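Local coordinates for lipoprotein (Actinomyces odontolyticus, PDB 3UP9), which probably serves as the membrane-anchored, methionine-binding component of an uptake system of the NlpA family, and holds selenomethionine in its pocket here, at residues K98-L103 with Q128-I133; I109-D114 with S119-L124; V140-V145 with F153-G158; V162-L165 with Y170-I173. All coordinates share one frame; numbering follows the deposited sequence.

Interaction 1: residues K98-L103 with Q128-I133; sequences KSLDEL and QGLVSI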
loop_
_atom_site.group_PDB
_atom_site.type_symbol
_atom_site.label_atom_id
_atom_site.label_comp_id
_atom_site.label_asym_id
_atom_site.label_seq_id
_atom_site.Cartn_x
_atom_site.Cartn_y
_atom_site.Cartn_z
ATOM N N LYS A 98 -22.887 0.543 -7.424
ATOM C CA LYS A 98 -22.126 -0.666 -7.775
ATOM C C LYS A 98 -21.418 -0.463 -9.173
ATOM O O LYS A 98 -20.651 -1.311 -9.612
ATOM C CB LYS A 98 -23.049 -1.899 -7.744
ATOM C CG LYS A 98 -22.984 -2.947 -6.603
ATOM C CD LYS A 98 -23.860 -2.751 -5.399
ATOM C CE LYS A 98 -24.810 -3.934 -5.061
ATOM N NZ LYS A 98 -24.333 -5.174 -4.435
ATOM N N SER A 99 -21.653 0.660 -9.846
ATOM C CA SER A 99 -21.024 0.944 -11.152
ATOM C C SER A 99 -20.523 2.373 -11.171
ATOM O O SER A 99 -21.227 3.287 -10.760
ATOM C CB SER A 99 -22.010 0.787 -12.326
ATOM O OG SER A 99 -21.432 1.225 -13.551
ATOM N N LEU A 100 -19.301 2.559 -11.666
ATOM C CA LEU A 100 -18.759 3.903 -11.915
ATOM C C LEU A 100 -19.563 4.702 -12.961
ATOM O O LEU A 100 -19.558 5.921 -12.956
ATOM C CB LEU A 100 -17.269 3.786 -12.288
ATOM C CG LEU A 100 -16.354 5.006 -12.257
ATOM C CD1 LEU A 100 -16.508 5.698 -10.904
ATOM C CD2 LEU A 100 -14.919 4.550 -12.514
ATOM N N ASP A 101 -20.307 4.041 -13.833
ATOM C CA ASP A 101 -21.177 4.743 -14.793
ATOM C C ASP A 101 -22.349 5.496 -14.178
ATOM O O ASP A 101 -23.005 6.255 -14.860
ATOM C CB ASP A 101 -21.756 3.760 -15.802
ATOM C CG ASP A 101 -20.705 3.208 -16.768
ATOM O OD1 ASP A 101 -19.569 3.763 -16.907
ATOM O OD2 ASP A 101 -21.065 2.207 -17.415
ATOM N N GLU A 102 -22.611 5.263 -12.896
ATOM C CA GLU A 102 -23.684 5.890 -12.190
ATOM C C GLU A 102 -23.217 7.116 -11.424
ATOM O O GLU A 102 -23.968 7.687 -10.682
ATOM C CB GLU A 102 -24.350 4.843 -11.306
ATOM C CG GLU A 102 -24.956 3.702 -12.141
ATOM C CD GLU A 102 -25.948 4.189 -13.207
ATOM O OE1 GLU A 102 -26.888 4.927 -12.856
ATOM O OE2 GLU A 102 -25.837 3.819 -14.394
ATOM N N LEU A 103 -21.968 7.512 -11.623
ATOM C CA LEU A 103 -21.430 8.755 -11.100
ATOM C C LEU A 103 -22.399 9.872 -11.471
ATOM O O LEU A 103 -22.584 10.180 -12.646
ATOM C CB LEU A 103 -20.021 9.048 -11.659
ATOM C CG LEU A 103 -19.275 10.320 -11.199
ATOM C CD1 LEU A 103 -19.099 10.398 -9.663
ATOM C CD2 LEU A 103 -17.925 10.444 -11.932
ATOM N N GLN A 128 -10.606 3.724 -16.963
ATOM C CA GLN A 128 -12.076 3.777 -17.067
ATOM C C GLN A 128 -12.649 4.955 -17.914
ATOM O O GLN A 128 -13.853 5.122 -17.958
ATOM C CB GLN A 128 -12.742 3.802 -15.641
ATOM C CG GLN A 128 -12.349 2.690 -14.656
ATOM C CD GLN A 128 -12.445 1.333 -15.292
ATOM O OE1 GLN A 128 -13.533 0.875 -15.603
ATOM N NE2 GLN A 128 -11.300 0.727 -15.581
ATOM N N GLY A 129 -11.812 5.735 -18.583
ATOM C CA GLY A 129 -12.276 6.836 -19.419
ATOM C C GLY A 129 -12.772 8.065 -18.665
ATOM O O GLY A 129 -13.367 8.939 -19.270
ATOM N N LEU A 130 -12.497 8.163 -17.352
ATOM C CA LEU A 130 -13.061 9.218 -16.484
ATOM C C LEU A 130 -12.172 10.463 -16.363
ATOM O O LEU A 130 -12.679 11.559 -16.153
ATOM C CB LEU A 130 -13.418 8.638 -15.099
ATOM C CG LEU A 130 -14.287 9.453 -14.131
ATOM C CD1 LEU A 130 -15.669 9.553 -14.723
ATOM C CD2 LEU A 130 -14.371 8.839 -12.726
ATOM N N VAL A 131 -10.854 10.297 -16.457
ATOM C CA VAL A 131 -9.940 11.422 -16.603
ATOM C C VAL A 131 -8.936 11.180 -17.765
ATOM O O VAL A 131 -8.632 10.057 -18.191
ATOM C CB VAL A 131 -9.177 11.740 -15.278
ATOM C CG1 VAL A 131 -10.150 11.930 -14.108
ATOM C CG2 VAL A 131 -8.140 10.656 -14.956
ATOM N N SER A 132 -8.412 12.262 -18.278
ATOM C CA SER A 132 -7.374 12.219 -19.308
ATOM C C SER A 132 -6.040 12.673 -18.682
ATOM O O SER A 132 -6.016 13.710 -18.007
ATOM C CB SER A 132 -7.805 13.134 -20.437
ATOM O OG SER A 132 -6.687 13.656 -21.027
ATOM N N ILE A 133 -4.965 11.886 -18.800
ATOM C CA ILE A 133 -3.644 12.337 -18.277
ATOM C C ILE A 133 -2.730 12.825 -19.411
ATOM O O ILE A 133 -2.447 12.074 -20.326
ATOM C CB ILE A 133 -2.923 11.237 -17.469
ATOM C CG1 ILE A 133 -3.820 10.762 -16.314
ATOM C CG2 ILE A 133 -1.593 11.802 -16.964
ATOM C CD1 ILE A 133 -3.768 9.285 -16.030
#
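L100 and Q128 mark the closest backbone approach, their CA atoms 8.4 Å apart, where the short 3-10 turn 100-102 faces the loop leading from helix 115-127 into strand 131-132. The turn belongs to the loop between strands 91-93 and 107-112 and begins as an ST turn: S99 OG accepts from D101 N at 3.0 Å, with an N-H...O angle of 145°. Further backbone bonds, E102 N to S99 O and L103 N to L100 O, wind the chain so that L100 and L103 both point toward 128-133.

In each leucine CG lies anti to the backbone N (chi1 -164° in L100, -179° in L103), which carries the methyls outward to the other segment. L100 CD2 rests on the aliphatic start of Q128, 3.8 Å from its CG, so the glutamine contributes carbon rather than its amide. L100 CD1 meets L130 CD2 more loosely, at 4.2 Å. Y170 packs against L100 and L103, and F151 of strand 151-156 touches L103 and L130, which ties this peripheral contact to the five-stranded sheet. L103 makes a forked contact: its CD2 lies 3.7 Å from L130 CD1 and 4.0 Å from L130 CD2.

Interaction 2: residues I109-D114 with S119-L124; sequences IGIISD and SRALEL. With MSE (selenomethionine), chain B.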
loop_
_atom_site.group_PDB
_atom_site.type_symbol
_atom_site.label_atom_id
_atom_site.label_comp_id
_atom_site.label_asym_id
_atom_site.label_seq_id
_atom_site.Cartn_x
_atom_site.Cartn_y
_atom_site.Cartn_z
ATOM N N ILE A 109 -15.704 12.015 -5.825
ATOM C CA ILE A 109 -14.825 10.854 -5.704
ATOM C C ILE A 109 -13.750 11.254 -4.720
ATOM O O ILE A 109 -13.024 12.194 -4.955
ATOM C CB ILE A 109 -14.179 10.402 -7.034
ATOM C CG1 ILE A 109 -15.264 10.012 -8.067
ATOM C CG2 ILE A 109 -13.206 9.231 -6.799
ATOM C CD1 ILE A 109 -14.746 9.451 -9.379
ATOM N N GLY A 110 -13.723 10.559 -3.586
ATOM C CA GLY A 110 -12.625 10.647 -2.636
ATOM C C GLY A 110 -11.333 10.086 -3.191
ATOM O O GLY A 110 -11.319 9.011 -3.798
ATOM N N ILE A 111 -10.244 10.800 -2.970
ATOM C CA ILE A 111 -8.936 10.439 -3.512
ATOM C C ILE A 111 -7.882 10.789 -2.451
ATOM O O ILE A 111 -7.956 11.820 -1.805
ATOM C CB ILE A 111 -8.688 11.179 -4.861
ATOM C CG1 ILE A 111 -7.481 10.611 -5.630
ATOM C CG2 ILE A 111 -8.584 12.709 -4.654
ATOM C CD1 ILE A 111 -7.536 10.900 -7.135
ATOM N N ILE A 112 -6.926 9.899 -2.248
ATOM C CA ILE A 112 -5.847 10.108 -1.294
ATOM C C ILE A 112 -5.015 11.376 -1.642
ATOM O O ILE A 112 -4.954 11.850 -2.803
ATOM C CB ILE A 112 -4.934 8.829 -1.243
ATOM C CG1 ILE A 112 -4.232 8.707 0.122
ATOM C CG2 ILE A 112 -3.949 8.837 -2.430
ATOM C CD1 ILE A 112 -3.593 7.370 0.419
ATOM N N SER A 113 -4.321 11.900 -0.639
ATOM C CA SER A 113 -3.651 13.202 -0.780
ATOM C C SER A 113 -2.149 13.137 -1.025
ATOM O O SER A 113 -1.588 14.106 -1.447
ATOM C CB SER A 113 -3.963 14.112 0.434
ATOM O OG SER A 113 -3.538 13.454 1.599
ATOM N N ASP A 114 -1.507 11.991 -0.821
ATOM C CA ASP A 114 -0.064 11.862 -1.121
ATOM C C ASP A 114 0.171 11.724 -2.645
ATOM O O ASP A 114 -0.658 11.120 -3.340
ATOM C CB ASP A 114 0.559 10.732 -0.292
ATOM C CG ASP A 114 0.328 9.325 -0.871
ATOM O OD1 ASP A 114 1.051 8.904 -1.838
ATOM O OD2 ASP A 114 -0.526 8.600 -0.303
ATOM N N SER A 119 -1.502 9.858 -7.724
ATOM C CA SER A 119 -1.112 9.597 -9.097
ATOM C C SER A 119 -1.580 8.193 -9.563
ATOM O O SER A 119 -2.195 8.049 -10.634
ATOM C CB SER A 119 0.386 9.791 -9.274
ATOM O OG SER A 119 0.658 9.459 -10.601
ATOM N N ARG A 120 -1.374 7.184 -8.714
ATOM C CA ARG A 120 -1.779 5.830 -9.069
ATOM C C ARG A 120 -3.339 5.663 -9.225
ATOM O O ARG A 120 -3.799 4.970 -10.133
ATOM C CB ARG A 120 -1.188 4.881 -8.043
ATOM C CG ARG A 120 -1.672 3.454 -8.122
ATOM C CD ARG A 120 -1.045 2.686 -6.976
ATOM N NE ARG A 120 -1.359 1.259 -6.930
ATOM C CZ ARG A 120 -1.158 0.521 -5.841
ATOM N NH1 ARG A 120 -0.597 1.051 -4.778
ATOM N NH2 ARG A 120 -1.425 -0.754 -5.845
ATOM N N ALA A 121 -4.104 6.321 -8.343
ATOM C CA ALA A 121 -5.574 6.356 -8.359
ATOM C C ALA A 121 -6.094 7.066 -9.622
ATOM O O ALA A 121 -7.046 6.600 -10.266
ATOM C CB ALA A 121 -6.098 7.058 -7.086
ATOM N N LEU A 122 -5.462 8.201 -9.957
ATOM C CA LEU A 122 -5.702 8.916 -11.223
ATOM C C LEU A 122 -5.486 8.035 -12.450
ATOM O O LEU A 122 -6.340 8.028 -13.328
ATOM C CB LEU A 122 -4.939 10.261 -11.294
ATOM C CG LEU A 122 -5.564 11.327 -10.327
ATOM C CD1 LEU A 122 -4.683 12.569 -10.259
ATOM C CD2 LEU A 122 -7.015 11.648 -10.682
ATOM N N GLU A 123 -4.413 7.242 -12.495
ATOM C CA GLU A 123 -4.197 6.281 -13.615
ATOM C C GLU A 123 -5.358 5.261 -13.714
ATOM O O GLU A 123 -5.813 4.901 -14.805
ATOM C CB GLU A 123 -2.915 5.455 -13.430
ATOM C CG GLU A 123 -1.641 6.191 -13.060
ATOM C CD GLU A 123 -1.075 7.021 -14.170
ATOM O OE1 GLU A 123 -1.696 7.017 -15.262
ATOM O OE2 GLU A 123 -0.009 7.671 -13.942
ATOM N N LEU A 124 -5.769 4.749 -12.553
ATOM C CA LEU A 124 -6.793 3.742 -12.491
ATOM C C LEU A 124 -8.042 4.334 -13.090
ATOM O O LEU A 124 -8.693 3.657 -13.879
ATOM C CB LEU A 124 -7.055 3.271 -11.038
ATOM C CG LEU A 124 -8.158 2.227 -10.906
ATOM C CD1 LEU A 124 -7.712 0.995 -11.705
ATOM C CD2 LEU A 124 -8.390 1.929 -9.435
HETATM N N MSE B 300 -0.113 -1.124 1.070
HETATM C CA MSE B 300 -0.248 -0.043 0.069
HETATM C C MSE B 300 -0.373 -0.551 -1.347
HETATM O O MSE B 300 0.235 -1.600 -1.691
HETATM O OXT MSE B 300 -1.082 0.116 -2.117
HETATM C CB MSE B 300 0.945 0.876 0.138
HETATM C CG MSE B 300 0.841 2.133 -0.782
HETATM SE SE MSE B 300 2.420 3.207 -0.622
HETATM C CE MSE B 300 2.526 3.582 1.341
#
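I111 and A121 bring the two backbones closest, with CA atoms 7.2 Å apart, where strand 107-112 packs against helix 115-127. This is the first half of a beta-alpha-beta crossover: the helix packs on the sheet before the chain returns, by way of the two-stranded antiparallel sheet 131-132 and 146-147, to the neighbouring parallel strand 151-156. D114 stands at the N-cap of the helix, its side chain capping a backbone N and also bonded to N117.

The packing is wholly apolar. I111 holds CG1 anti to its own backbone N (chi1 -167°), which directs CD1 at the helix, where it lies 3.7 Å from L122 CD2. The I111 and L122 chains meet at about a right angle, while I111 CG1 faces A121 CB at 4.1 Å. F153 packs on I111 and L122, and V172 on A121, so strands flanking 107-112 on both sides join the same buried layer.

The next face of the helix serves the ligand pocket. R120 extends fully from CG to NE, and its NE forms a salt bridge with E193, which probably limits the turning of the guanidinium. Replacing R120 with a leucine would probably leave the selenomethionine carboxylate without this cationic partner and E193 without its mate. E88, N174 and N202 also hydrogen-bond the ligand. R120 NH1 donates to selenomethionine OXT at 2.9 Å, with an N-H...O angle of 145°, and OXT sits at the guanidinium edge, near its plane.

Interaction 3: residues V140-V145 with F153-G158; sequences VNINTV and FREVEG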
loop_
_atom_site.group_PDB
_atom_site.type_symbol
_atom_site.label_atom_id
_atom_site.label_comp_id
_atom_site.label_asym_id
_atom_site.label_seq_id
_atom_site.Cartn_x
_atom_site.Cartn_y
_atom_site.Cartn_z
ATOM N N VAL A 140 1.468 14.015 -12.236
ATOM C CA VAL A 140 0.024 13.635 -12.298
ATOM C C VAL A 140 -0.750 13.792 -10.963
ATOM O O VAL A 140 -0.566 13.017 -9.994
ATOM C CB VAL A 140 -0.171 12.175 -12.813
ATOM C CG1 VAL A 140 -1.649 11.810 -12.939
ATOM C CG2 VAL A 140 0.560 11.956 -14.132
ATOM N N ASN A 141 -1.641 14.781 -10.939
ATOM C CA ASN A 141 -2.428 15.123 -9.754
ATOM C C ASN A 141 -3.833 15.701 -10.090
ATOM O O ASN A 141 -4.125 15.984 -11.247
ATOM C CB ASN A 141 -1.601 16.043 -8.835
ATOM C CG ASN A 141 -1.362 17.442 -9.418
ATOM O OD1 ASN A 141 -2.291 18.135 -9.877
ATOM N ND2 ASN A 141 -0.110 17.873 -9.366
ATOM N N ILE A 142 -4.703 15.859 -9.096
ATOM C CA ILE A 142 -6.062 16.343 -9.370
ATOM C C ILE A 142 -6.157 17.665 -10.139
ATOM O O ILE A 142 -7.142 17.850 -10.883
ATOM C CB ILE A 142 -7.000 16.369 -8.122
ATOM C CG1 ILE A 142 -6.529 17.329 -7.004
ATOM C CG2 ILE A 142 -7.235 14.946 -7.644
ATOM C CD1 ILE A 142 -7.478 17.433 -5.800
ATOM N N ASN A 143 -5.141 18.548 -10.009
ATOM C CA ASN A 143 -5.073 19.811 -10.795
ATOM C C ASN A 143 -4.457 19.699 -12.193
ATOM O O ASN A 143 -4.560 20.658 -12.942
ATOM C CB ASN A 143 -4.299 20.923 -10.054
ATOM C CG ASN A 143 -4.747 21.097 -8.622
ATOM O OD1 ASN A 143 -5.943 21.222 -8.319
ATOM N ND2 ASN A 143 -3.782 21.066 -7.717
ATOM N N THR A 144 -3.796 18.592 -12.558
ATOM C CA THR A 144 -3.174 18.487 -13.902
ATOM C C THR A 144 -3.859 17.501 -14.863
ATOM O O THR A 144 -3.531 17.486 -16.035
ATOM C CB THR A 144 -1.629 18.221 -13.844
ATOM O OG1 THR A 144 -1.369 16.846 -13.550
ATOM C CG2 THR A 144 -0.941 19.118 -12.800
ATOM N N VAL A 145 -4.809 16.694 -14.381
ATOM C CA VAL A 145 -5.578 15.773 -15.251
ATOM C C VAL A 145 -6.813 16.526 -15.805
ATOM O O VAL A 145 -7.128 17.611 -15.305
ATOM C CB VAL A 145 -5.941 14.478 -14.519
ATOM C CG1 VAL A 145 -4.656 13.809 -14.074
ATOM C CG2 VAL A 145 -6.876 14.738 -13.336
ATOM N N PHE A 153 -13.232 15.818 -7.458
ATOM C CA PHE A 153 -12.424 15.049 -6.537
ATOM C C PHE A 153 -12.448 15.674 -5.158
ATOM O O PHE A 153 -12.520 16.890 -5.013
ATOM C CB PHE A 153 -10.982 14.983 -6.995
ATOM C CG PHE A 153 -10.759 14.136 -8.213
ATOM C CD1 PHE A 153 -10.770 12.772 -8.116
ATOM C CD2 PHE A 153 -10.475 14.725 -9.446
ATOM C CE1 PHE A 153 -10.549 11.991 -9.235
ATOM C CE2 PHE A 153 -10.223 13.950 -10.562
ATOM C CZ PHE A 153 -10.272 12.578 -10.450
ATOM N N ARG A 154 -12.399 14.849 -4.138
ATOM C CA ARG A 154 -12.198 15.374 -2.782
ATOM C C ARG A 154 -11.046 14.652 -2.133
ATOM O O ARG A 154 -11.111 13.440 -1.901
ATOM C CB ARG A 154 -13.447 15.210 -1.924
ATOM C CG ARG A 154 -14.645 15.911 -2.480
ATOM C CD ARG A 154 -14.528 17.400 -2.354
ATOM N NE ARG A 154 -15.899 17.852 -2.398
ATOM C CZ ARG A 154 -16.719 17.890 -1.342
ATOM N NH1 ARG A 154 -16.300 17.585 -0.094
ATOM N NH2 ARG A 154 -17.969 18.273 -1.548
ATOM N N GLU A 155 -9.984 15.404 -1.861
ATOM C CA GLU A 155 -8.779 14.861 -1.246
ATOM C C GLU A 155 -9.075 14.549 0.167
ATOM O O GLU A 155 -9.629 15.346 0.864
ATOM C CB GLU A 155 -7.661 15.861 -1.267
ATOM C CG GLU A 155 -7.028 16.077 -2.615
ATOM C CD GLU A 155 -5.662 16.731 -2.448
ATOM O OE1 GLU A 155 -5.476 17.415 -1.425
ATOM O OE2 GLU A 155 -4.776 16.532 -3.299
ATOM N N VAL A 156 -8.678 13.369 0.583
ATOM C CA VAL A 156 -8.937 12.867 1.891
ATOM C C VAL A 156 -7.603 12.261 2.304
ATOM O O VAL A 156 -6.833 11.776 1.459
ATOM C CB VAL A 156 -10.097 11.858 1.789
ATOM C CG1 VAL A 156 -10.045 10.805 2.858
ATOM C CG2 VAL A 156 -11.421 12.592 1.853
ATOM N N GLU A 157 -7.299 12.305 3.590
ATOM C CA GLU A 157 -6.088 11.665 4.082
ATOM C C GLU A 157 -6.349 10.174 4.080
ATOM O O GLU A 157 -7.465 9.759 4.226
ATOM C CB GLU A 157 -5.712 12.161 5.491
ATOM C CG GLU A 157 -4.943 13.492 5.503
ATOM C CD GLU A 157 -4.684 14.012 6.919
ATOM O OE1 GLU A 157 -5.406 13.598 7.853
ATOM O OE2 GLU A 157 -3.752 14.824 7.116
ATOM N N GLY A 158 -5.313 9.375 3.870
ATOM C CA GLY A 158 -5.465 7.941 3.701
ATOM C C GLY A 158 -6.337 7.193 4.689
ATOM O O GLY A 158 -7.154 6.384 4.283
#
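I142 packs tightly against both F153 and E155, and its CA lies 7.1 Å from the CA of F153. I142 CG2 sits over one face of the phenyl ring, 4.0 Å from its centroid and 28° off the normal, a CH-pi arrangement in which CG2 approaches both F153 CG and CD2 to 3.7 Å. The other branch serves the second partner: with CG1 set between the backbone N and the carbonyl carbon (chi1 63°), I142 CD1 comes to 3.5 Å from E155 CG. The isoleucine thus straddles two residues that project from the same side of the strand.

The loose margin is at V145, whose CG2 meets F153 CE2 obliquely at 4.4 Å. E155 is exposed to solvent although its CG is closely packed, and its OE2 is hydrogen-bonded to Q118. The Q118 amide also accepts from I142 N, so one helical side chain ties loop and strand together. Within the loop, N141 O accepts from both T144 N (2.9 Å) and V145 N (3.3 Å), a tight turn that presents I142. An alanine in place of I142 is likely to take away part of the cover over this face of F153 and leave the E155 chain without its apolar neighbour.

I111 and L122 reach the same side of the F153 ring as I142; L125 also touches the residue. The arrangement is that of an outermost strand, 151-156 of a mixed five-stranded sheet, closed over by a loop beside the crossover helix in a periplasmic-binding-protein type lobe.

Interaction 4: residues V162-L165 with Y170-I173; sequences VRSL and YAVI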
loop_
_atom_site.group_PDB
_atom_site.type_symbol
_atom_site.label_atom_id
_atom_site.label_comp_id
_atom_site.label_asym_id
_atom_site.label_seq_id
_atom_site.Cartn_x
_atom_site.Cartn_y
_atom_site.Cartn_z
ATOM N N VAL A 162 -11.975 5.110 3.790
ATOM C CA VAL A 162 -13.146 4.253 4.045
ATOM C C VAL A 162 -14.276 5.049 4.654
ATOM O O VAL A 162 -15.370 4.991 4.146
ATOM C CB VAL A 162 -12.836 3.050 4.947
ATOM C CG1 VAL A 162 -14.124 2.264 5.324
ATOM C CG2 VAL A 162 -11.853 2.165 4.262
ATOM N N ARG A 163 -14.024 5.817 5.709
ATOM C CA ARG A 163 -15.029 6.785 6.259
ATOM C C ARG A 163 -15.633 7.745 5.177
ATOM O O ARG A 163 -16.808 8.078 5.258
ATOM C CB ARG A 163 -14.432 7.587 7.442
ATOM C CG ARG A 163 -15.324 8.629 8.129
ATOM C CD ARG A 163 -16.614 7.991 8.638
ATOM N NE ARG A 163 -17.430 8.797 9.591
ATOM C CZ ARG A 163 -18.509 9.561 9.305
ATOM N NH1 ARG A 163 -18.946 9.738 8.060
ATOM N NH2 ARG A 163 -19.155 10.194 10.290
ATOM N N SER A 164 -14.862 8.136 4.149
ATOM C CA SER A 164 -15.336 9.091 3.143
ATOM C C SER A 164 -16.419 8.494 2.270
ATOM O O SER A 164 -17.158 9.225 1.648
ATOM C CB SER A 164 -14.207 9.672 2.293
ATOM O OG SER A 164 -13.744 8.741 1.330
ATOM N N LEU A 165 -16.504 7.167 2.214
ATOM C CA LEU A 165 -17.599 6.456 1.534
ATOM C C LEU A 165 -19.008 6.809 2.076
ATOM O O LEU A 165 -19.987 6.713 1.342
ATOM C CB LEU A 165 -17.339 4.926 1.543
ATOM C CG LEU A 165 -16.065 4.365 0.862
ATOM C CD1 LEU A 165 -15.900 2.877 1.126
ATOM C CD2 LEU A 165 -16.035 4.678 -0.617
ATOM N N TYR A 170 -18.036 7.734 -4.516
ATOM C CA TYR A 170 -16.998 6.717 -4.668
ATOM C C TYR A 170 -15.796 7.170 -3.908
ATOM O O TYR A 170 -15.673 8.350 -3.622
ATOM C CB TYR A 170 -16.554 6.525 -6.151
ATOM C CG TYR A 170 -17.696 6.246 -7.086
ATOM C CD1 TYR A 170 -18.456 7.284 -7.591
ATOM C CD2 TYR A 170 -18.057 4.983 -7.393
ATOM C CE1 TYR A 170 -19.551 7.046 -8.386
ATOM C CE2 TYR A 170 -19.137 4.735 -8.206
ATOM C CZ TYR A 170 -19.900 5.762 -8.707
ATOM O OH TYR A 170 -20.989 5.527 -9.560
ATOM N N ALA A 171 -14.882 6.248 -3.622
ATOM C CA ALA A 171 -13.528 6.653 -3.160
ATOM C C ALA A 171 -12.511 5.669 -3.710
ATOM O O ALA A 171 -12.846 4.493 -3.835
ATOM C CB ALA A 171 -13.470 6.709 -1.636
ATOM N N VAL A 172 -11.314 6.128 -4.077
ATOM C CA VAL A 172 -10.225 5.206 -4.492
ATOM C C VAL A 172 -9.389 4.853 -3.265
ATOM O O VAL A 172 -8.927 5.737 -2.573
ATOM C CB VAL A 172 -9.346 5.782 -5.645
ATOM C CG1 VAL A 172 -8.413 4.699 -6.190
ATOM C CG2 VAL A 172 -10.262 6.355 -6.772
ATOM N N ILE A 173 -9.196 3.556 -2.992
ATOM C CA ILE A 173 -8.702 3.128 -1.708
ATOM C C ILE A 173 -7.671 1.996 -1.820
ATOM O O ILE A 173 -8.008 0.903 -2.242
ATOM C CB ILE A 173 -9.823 2.645 -0.766
ATOM C CG1 ILE A 173 -11.036 3.603 -0.732
ATOM C CG2 ILE A 173 -9.258 2.425 0.646
ATOM C CD1 ILE A 173 -12.066 3.292 0.383
#
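I173 reaches from strand 170-173 into a notch on the short, weakly bonded helix 161-164. Its CD1 is the bump; the walls of the notch are V162 N at 3.9 Å from I173 CD1, V162 CG2 at 4.0 Å and L165 CD1 at 3.9 Å. V162 crosses I173 at about a right angle, touching with a methyl although its CB points away from the strand, whereas L165 and I173 meet tip to tip.

Two residues earlier along the strand, at A171, the relief is inverted. A171 has only a methyl to offer, and this shallow place receives the end of L165: L165 CD2 lies 3.4 Å from A171 CB and 3.6 Å from A171 N, a close fit that matches the 6.2 Å between the L165 and A171 CA atoms. L165 holds CG anti to its carbonyl carbon (chi1 -60°), an orientation that swings its two methyls across to the strand, one for A171 and one for I173. S164 OG borders the A171 methyl on another side, at 3.6 Å. F93 of the neighbouring strand 91-93 packs on both L165 and I173 and extends the apolar layer.

V172 faces the other way, onto A121 and L125 of helix 115-127. The one polar side-chain atom at the interface, S164 OG, is satisfied by L161 O within the helix. Between the segments themselves the grip is therefore apolar and non-directional, and depends on fit of shape.

Overall arrangement
All four contacts lie in one lobe of the chain, on the same side of its centre, and three of them reach a single five-stranded sheet. Strand 107-112, in interaction 2, lies between the strands of interactions 3 and 4, bonded through its backbone to both; the centre of interaction 2 is about 6 Å from that of interaction 3 and about 11 Å from that of interaction 4. Interaction 1 stands about 13 to 15 Å from the others. Along the chain, interaction 2 is nested inside the loop that interaction 1 closes; interactions 3 and 4 follow. Helices 115-127 and 161-164 cover opposite sheet faces, giving an alpha-beta lobe from which the first helix offers R120 to the ligand.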